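Local structure of Cwp19 (Clostridioides difficile, 5OQ3) at residues Trp309-Glu312 with Val313-Thr316; Lys145-Pro148 with Ser149-Val152. The protein acts as a cell-wall glycoside hydrolase through the TIM-barrel region described here, and the full-length protein may also cleave N-acetylmuramoyl-L-alanine amide bonds. All blocks are in the same frame, centred on the assembly; numbering follows the deposited sequence.

Contact 1 of 2, residues Trp309-Glu312 with Val313-Thr316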
ATOM      1  N   TRP A 309     -17.595  -5.896   0.390  1.00  8.84           N
ATOM      2  CA  TRP A 309     -16.491  -5.980  -0.553  1.00  8.26           C
ATOM      3  C   TRP A 309     -16.568  -7.197  -1.457  1.00  8.97           C
ATOM      4  O   TRP A 309     -16.256  -7.097  -2.661  1.00  9.65           O
ATOM      5  CB  TRP A 309     -15.166  -5.915   0.199  1.00  8.29           C
ATOM      6  CG  TRP A 309     -14.822  -4.529   0.671  1.00  8.06           C
ATOM      7  CD1 TRP A 309     -14.845  -4.051   1.935  1.00  8.76           C
ATOM      8  CD2 TRP A 309     -14.396  -3.451  -0.155  1.00  7.94           C
ATOM      9  NE1 TRP A 309     -14.481  -2.724   1.936  1.00  8.65           N
ATOM     10  CE2 TRP A 309     -14.190  -2.344   0.660  1.00  8.33           C
ATOM     11  CE3 TRP A 309     -14.121  -3.339  -1.512  1.00  9.45           C
ATOM     12  CZ2 TRP A 309     -13.753  -1.115   0.172  1.00  8.60           C
ATOM     13  CZ3 TRP A 309     -13.692  -2.087  -2.020  1.00 11.01           C
ATOM     14  CH2 TRP A 309     -13.502  -1.012  -1.166  1.00  8.91           C
ATOM     15  N   ALA A 310     -17.014  -8.341  -0.925  1.00  9.50           N
ATOM     16  CA  ALA A 310     -17.204  -9.501  -1.771  1.00 10.04           C
ATOM     17  C   ALA A 310     -18.193  -9.214  -2.878  1.00 10.56           C
ATOM     18  O   ALA A 310     -17.978  -9.567  -4.031  1.00 12.24           O
ATOM     19  CB  ALA A 310     -17.653 -10.697  -0.942  1.00 10.50           C
ATOM     20  N   ASN A 311     -19.257  -8.514  -2.552  1.00 11.18           N
ATOM     21  CA  ASN A 311     -20.231  -8.126  -3.558  1.00 11.35           C
ATOM     22  C   ASN A 311     -19.640  -7.149  -4.602  1.00 11.08           C
ATOM     23  O   ASN A 311     -19.943  -7.247  -5.812  1.00 14.14           O
ATOM     24  CB  ASN A 311     -21.486  -7.530  -2.893  1.00 13.71           C
ATOM     25  CG  ASN A 311     -22.552  -7.203  -3.913  1.00 18.24           C
ATOM     26  OD1 ASN A 311     -23.146  -8.114  -4.510  1.00 21.25           O
ATOM     27  ND2 ASN A 311     -22.768  -5.910  -4.158  1.00 19.29           N
ATOM     28  N   GLU A 312     -18.816  -6.218  -4.169  1.00 11.73           N
ATOM     29  CA  GLU A 312     -18.176  -5.257  -5.104  1.00 11.72           C
ATOM     30  C   GLU A 312     -17.405  -5.907  -6.230  1.00 10.74           C
ATOM     31  O   GLU A 312     -17.411  -5.373  -7.334  1.00 12.63           O
ATOM     32  CB  GLU A 312     -17.227  -4.313  -4.351  1.00 13.49           C
ATOM     33  CG  GLU A 312     -17.857  -3.223  -3.536  1.00 15.29           C
ATOM     34  CD  GLU A 312     -18.694  -2.284  -4.415  1.00 16.64           C
ATOM     35  OE1 GLU A 312     -18.149  -1.493  -5.244  1.00 19.12           O
ATOM     36  OE2 GLU A 312     -19.892  -2.372  -4.281  1.00 16.30           O
ATOM     37  N   VAL A 313     -16.709  -7.023  -5.964  1.00 10.37           N
ATOM     38  CA  VAL A 313     -15.919  -7.655  -7.012  1.00 10.20           C
ATOM     39  C   VAL A 313     -16.645  -8.737  -7.795  1.00 11.76           C
ATOM     40  O   VAL A 313     -16.115  -9.244  -8.798  1.00 13.39           O
ATOM     41  CB  VAL A 313     -14.576  -8.190  -6.481  1.00 10.35           C
ATOM     42  CG1 VAL A 313     -13.772  -7.058  -5.822  1.00 10.71           C
ATOM     43  CG2 VAL A 313     -14.801  -9.332  -5.490  1.00 11.15           C
ATOM     44  N   LYS A 314     -17.862  -9.064  -7.380  1.00 14.60           N
ATOM     45  CA  LYS A 314     -18.599 -10.140  -7.993  1.00 16.98           C
ATOM     46  C   LYS A 314     -18.794  -9.804  -9.459  1.00 19.06           C
ATOM     47  O   LYS A 314     -19.108  -8.688  -9.820  1.00 21.58           O
ATOM     48  CB  LYS A 314     -19.947 -10.328  -7.245  1.00 21.12           C
ATOM     49  CG  LYS A 314     -20.675 -11.598  -7.594  1.00 25.23           C
ATOM     50  CD  LYS A 314     -21.919 -11.770  -6.725  1.00 28.03           C
ATOM     51  CE  LYS A 314     -22.914 -12.705  -7.402  1.00 35.39           C
ATOM     52  NZ  LYS A 314     -24.087 -12.997  -6.527  1.00 41.55           N
ATOM     53  N   GLY A 315     -18.543 -10.786 -10.313  1.00 20.14           N
ATOM     54  CA  GLY A 315     -18.666 -10.614 -11.740  1.00 23.76           C
ATOM     55  C   GLY A 315     -17.536  -9.875 -12.417  1.00 24.08           C
ATOM     56  O   GLY A 315     -17.622  -9.585 -13.581  1.00 29.99           O
ATOM     57  N   THR A 316     -16.481  -9.531 -11.674  1.00 18.38           N
ATOM     58  CA  THR A 316     -15.298  -8.890 -12.272  1.00 15.78           C
ATOM     59  C   THR A 316     -14.142  -9.879 -12.179  1.00 15.93           C
ATOM     60  O   THR A 316     -14.238 -10.921 -11.524  1.00 17.72           O
ATOM     61  CB  THR A 316     -14.875  -7.586 -11.515  1.00 14.92           C
ATOM     62  OG1 THR A 316     -14.216  -7.914 -10.277  1.00 13.11           O
ATOM     63  CG2 THR A 316     -16.064  -6.677 -11.210  1.00 15.51           C
TER
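The amide N of Val313 is shared by two carbonyls of the preceding helical turn, Trp309 O at 3.3 Å and Ala310 O at 3.4 Å, both as weak bonds. One donor is thus divided between the i-4 and i-3 acceptors. The next amide makes a firmer i-3 bond, Lys314 N to Asn311 O at 3.2 Å with an N-H...O angle of 150°.

The Val313 side chain packs back on the same carbonyls that its amide uses. CG1 stands anti to the carbonyl carbon (chi1 -57°), 4.0 Å from Trp309 O, which leaves CG2 between the backbone N and the carbonyl carbon, 3.5 Å from Ala310 O. The valine also packs on Ile279 of helix 275-280 and Leu320 of strand 319-324. The Glu312 chain, bent at chi2, carries OE2 to a salt bridge with Arg276 NH2.

Val313 O is gripped twice by one residue, from Thr316 N at 2.9 Å and from Thr316 OG1 at 2.8 Å. The backbone bond closes a type II turn, in which Gly315 adopts positive phi (77°), and the hydroxyl also engages Val318 N. Here a type II turn follows the last turns of helix 302-313, in an alpha-to-beta connection of the TIM barrel that delivers the chain to strand 319-324.

Contact 2 of 2, residues Lys145-Pro148 with Ser149-Val152; sequences KKNP and SWVV
Asn147 and Trp150 both turn CG anti to their own carbonyl carbon, with chi1 at -61° and -66°; with the 3-10 turn setting the two residues close, these torsions let the side chains run side by side, pointing the same way. That short turn follows helix 143-146 and runs straight into the beta hairpin of strands 151-154 and 157-160, an excursion between barrel strand 118-123 and helix 165-181.

The pair illustrates how an amide can lie flat on an indole. The Asn147 amide plane is only 6° from the ring plane, and each part of the side chain has its own place over it. CB sits above the five-membered ring in a CH-pi contact, 3.5 Å from its centroid. Farther out, Asn147 OD1 lies 3.6 Å from Trp150 CZ2, and Asn147 ND2 lies 3.6 Å from Trp150 CH2. A hydrogen bond from ND2 to Pro143 O fixes the rotation of the amide. The indole is held from elsewhere too: NE1 bonds to Glu166 OE1, and the ring meets that of Tyr170, both residues of helix 165-181.

The backbone brings the two groups within range. Asn147 is the first residue to leave the helix, and its carbonyl receives Trp150 N at 2.9 Å. One residue later the same i to i+3 step recurs, with Val151 N bonded to Pro148 O at 3.2 Å. These two successive bonds wind the turn before the chain straightens into the strand. The CG2 methyl of Val151 stands 3.8 Å from Asn147 O, the same oxygen that accepts the Trp150 amide.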
ATOM      1  N   LYS A 145      12.779  18.636  -5.757  1.00 16.39           N
ATOM      2  CA  LYS A 145      13.670  19.791  -5.813  1.00 17.15           C
ATOM      3  C   LYS A 145      13.871  20.267  -7.251  1.00 16.37           C
ATOM      4  O   LYS A 145      13.861  21.476  -7.536  1.00 19.81           O
ATOM      5  CB  LYS A 145      15.031  19.465  -5.154  1.00 20.88           C
ATOM      6  CG  LYS A 145      15.966  20.652  -5.094  1.00 26.63           C
ATOM      7  CD  LYS A 145      17.116  20.373  -4.147  1.00 33.48           C
ATOM      8  CE  LYS A 145      16.851  20.897  -2.735  1.00 41.65           C
ATOM      9  NZ  LYS A 145      17.064  22.360  -2.643  1.00 46.06           N
ATOM     10  N   LYS A 146      13.983  19.327  -8.177  1.00 15.82           N
ATOM     11  CA  LYS A 146      14.104  19.686  -9.590  1.00 16.01           C
ATOM     12  C   LYS A 146      12.825  20.232 -10.218  1.00 14.49           C
ATOM     13  O   LYS A 146      12.886  20.937 -11.241  1.00 17.42           O
ATOM     14  CB  LYS A 146      14.538  18.480 -10.408  1.00 16.89           C
ATOM     15  CG  LYS A 146      15.934  17.988 -10.036  1.00 20.54           C
ATOM     16  CD  LYS A 146      16.436  16.854 -10.939  1.00 25.91           C
ATOM     17  CE  LYS A 146      15.633  15.565 -10.806  1.00 29.60           C
ATOM     18  NZ  LYS A 146      16.470  14.407 -11.251  1.00 31.78           N
ATOM     19  N   ASN A 147      11.675  19.895  -9.627  1.00 12.39           N
ATOM     20  CA  ASN A 147      10.396  20.241 -10.200  1.00 11.98           C
ATOM     21  C   ASN A 147       9.485  20.852  -9.141  1.00 11.20           C
ATOM     22  O   ASN A 147       8.495  20.259  -8.734  1.00 10.72           O
ATOM     23  CB  ASN A 147       9.755  19.005 -10.809  1.00 12.83           C
ATOM     24  CG  ASN A 147      10.573  18.403 -11.914  1.00 13.84           C
ATOM     25  OD1 ASN A 147      10.523  18.865 -13.052  1.00 15.86           O
ATOM     26  ND2 ASN A 147      11.313  17.339 -11.591  1.00 15.77           N
ATOM     27  N   PRO A 148       9.811  22.068  -8.696  1.00 12.14           N
ATOM     28  CA  PRO A 148       8.958  22.694  -7.696  1.00 12.15           C
ATOM     29  C   PRO A 148       7.505  22.868  -8.146  1.00 10.80           C
ATOM     30  O   PRO A 148       6.606  22.889  -7.309  1.00 12.84           O
ATOM     31  CB  PRO A 148       9.617  24.052  -7.462  1.00 15.53           C
ATOM     32  CG  PRO A 148      10.494  24.279  -8.636  1.00 15.02           C
ATOM     33  CD  PRO A 148      10.936  22.932  -9.100  1.00 14.19           C
ATOM     34  N   SER A 149       7.257  22.928  -9.452  1.00 11.31           N
ATOM     35  CA  SER A 149       5.899  23.021 -10.003  1.00 10.97           C
ATOM     36  C   SER A 149       5.035  21.779  -9.594  1.00 10.18           C
ATOM     37  O   SER A 149       3.825  21.834  -9.613  1.00 10.08           O
ATOM     38  CB  SER A 149       5.930  23.064 -11.559  1.00 13.22           C
ATOM     39  OG  SER A 149       6.436  24.269 -11.998  1.00 17.04           O
ATOM     40  N   TRP A 150       5.702  20.669  -9.328  1.00 10.72           N
ATOM     41  CA  TRP A 150       4.999  19.403  -9.033  1.00 10.19           C
ATOM     42  C   TRP A 150       4.521  19.301  -7.605  1.00 10.47           C
ATOM     43  O   TRP A 150       3.822  18.323  -7.281  1.00 11.97           O
ATOM     44  CB  TRP A 150       5.912  18.237  -9.290  1.00  9.92           C
ATOM     45  CG  TRP A 150       6.327  18.003 -10.725  1.00 11.05           C
ATOM     46  CD1 TRP A 150       6.045  18.759 -11.821  1.00 11.32           C
ATOM     47  CD2 TRP A 150       7.135  16.924 -11.179  1.00 12.14           C
ATOM     48  NE1 TRP A 150       6.599  18.207 -12.916  1.00 12.74           N
ATOM     49  CE2 TRP A 150       7.313  17.099 -12.558  1.00 11.80           C
ATOM     50  CE3 TRP A 150       7.792  15.866 -10.540  1.00 12.32           C
ATOM     51  CZ2 TRP A 150       8.062  16.192 -13.340  1.00 13.83           C
ATOM     52  CZ3 TRP A 150       8.519  14.996 -11.296  1.00 13.03           C
ATOM     53  CH2 TRP A 150       8.667  15.168 -12.670  1.00 13.81           C
ATOM     54  N   VAL A 151       4.934  20.231  -6.736  1.00 11.29           N
ATOM     55  CA  VAL A 151       4.838  20.004  -5.311  1.00 11.99           C
ATOM     56  C   VAL A 151       3.746  20.883  -4.700  1.00 10.09           C
ATOM     57  O   VAL A 151       3.684  22.081  -4.980  1.00 11.46           O
ATOM     58  CB  VAL A 151       6.205  20.352  -4.649  1.00 12.63           C
ATOM     59  CG1 VAL A 151       6.141  20.252  -3.149  1.00 13.92           C
ATOM     60  CG2 VAL A 151       7.304  19.485  -5.216  1.00 14.24           C
ATOM     61  N   VAL A 152       2.950  20.285  -3.803  1.00  9.73           N
ATOM     62  CA  VAL A 152       1.903  20.997  -3.085  1.00 11.22           C
ATOM     63  C   VAL A 152       2.111  20.790  -1.586  1.00 12.58           C
ATOM     64  O   VAL A 152       2.279  19.651  -1.142  1.00 13.50           O
ATOM     65  CB  VAL A 152       0.490  20.493  -3.492  1.00 10.93           C
ATOM     66  CG1 VAL A 152      -0.597  21.104  -2.655  1.00 10.76           C
ATOM     67  CG2 VAL A 152       0.188  20.736  -4.953  1.00 12.02           C
TER

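Contact 2 comes first along the chain and contact 1 well after it, and both lie in connections around the closed eight-stranded parallel barrel. Their centres are 39 Å apart and their nearest atoms about 26 Å, with no touch between them. They represent the two kinds of connection in a TIM barrel. Residues 145-152 lie in a beta-to-alpha excursion after the third strand, 118-123, whereas residues 309-316 form the alpha-to-beta return into the seventh, 319-324. In such barrels the active site lies at the end bearing the beta-to-alpha loops, so contact 2 decorates that end, while contact 1 turns the chain at the other.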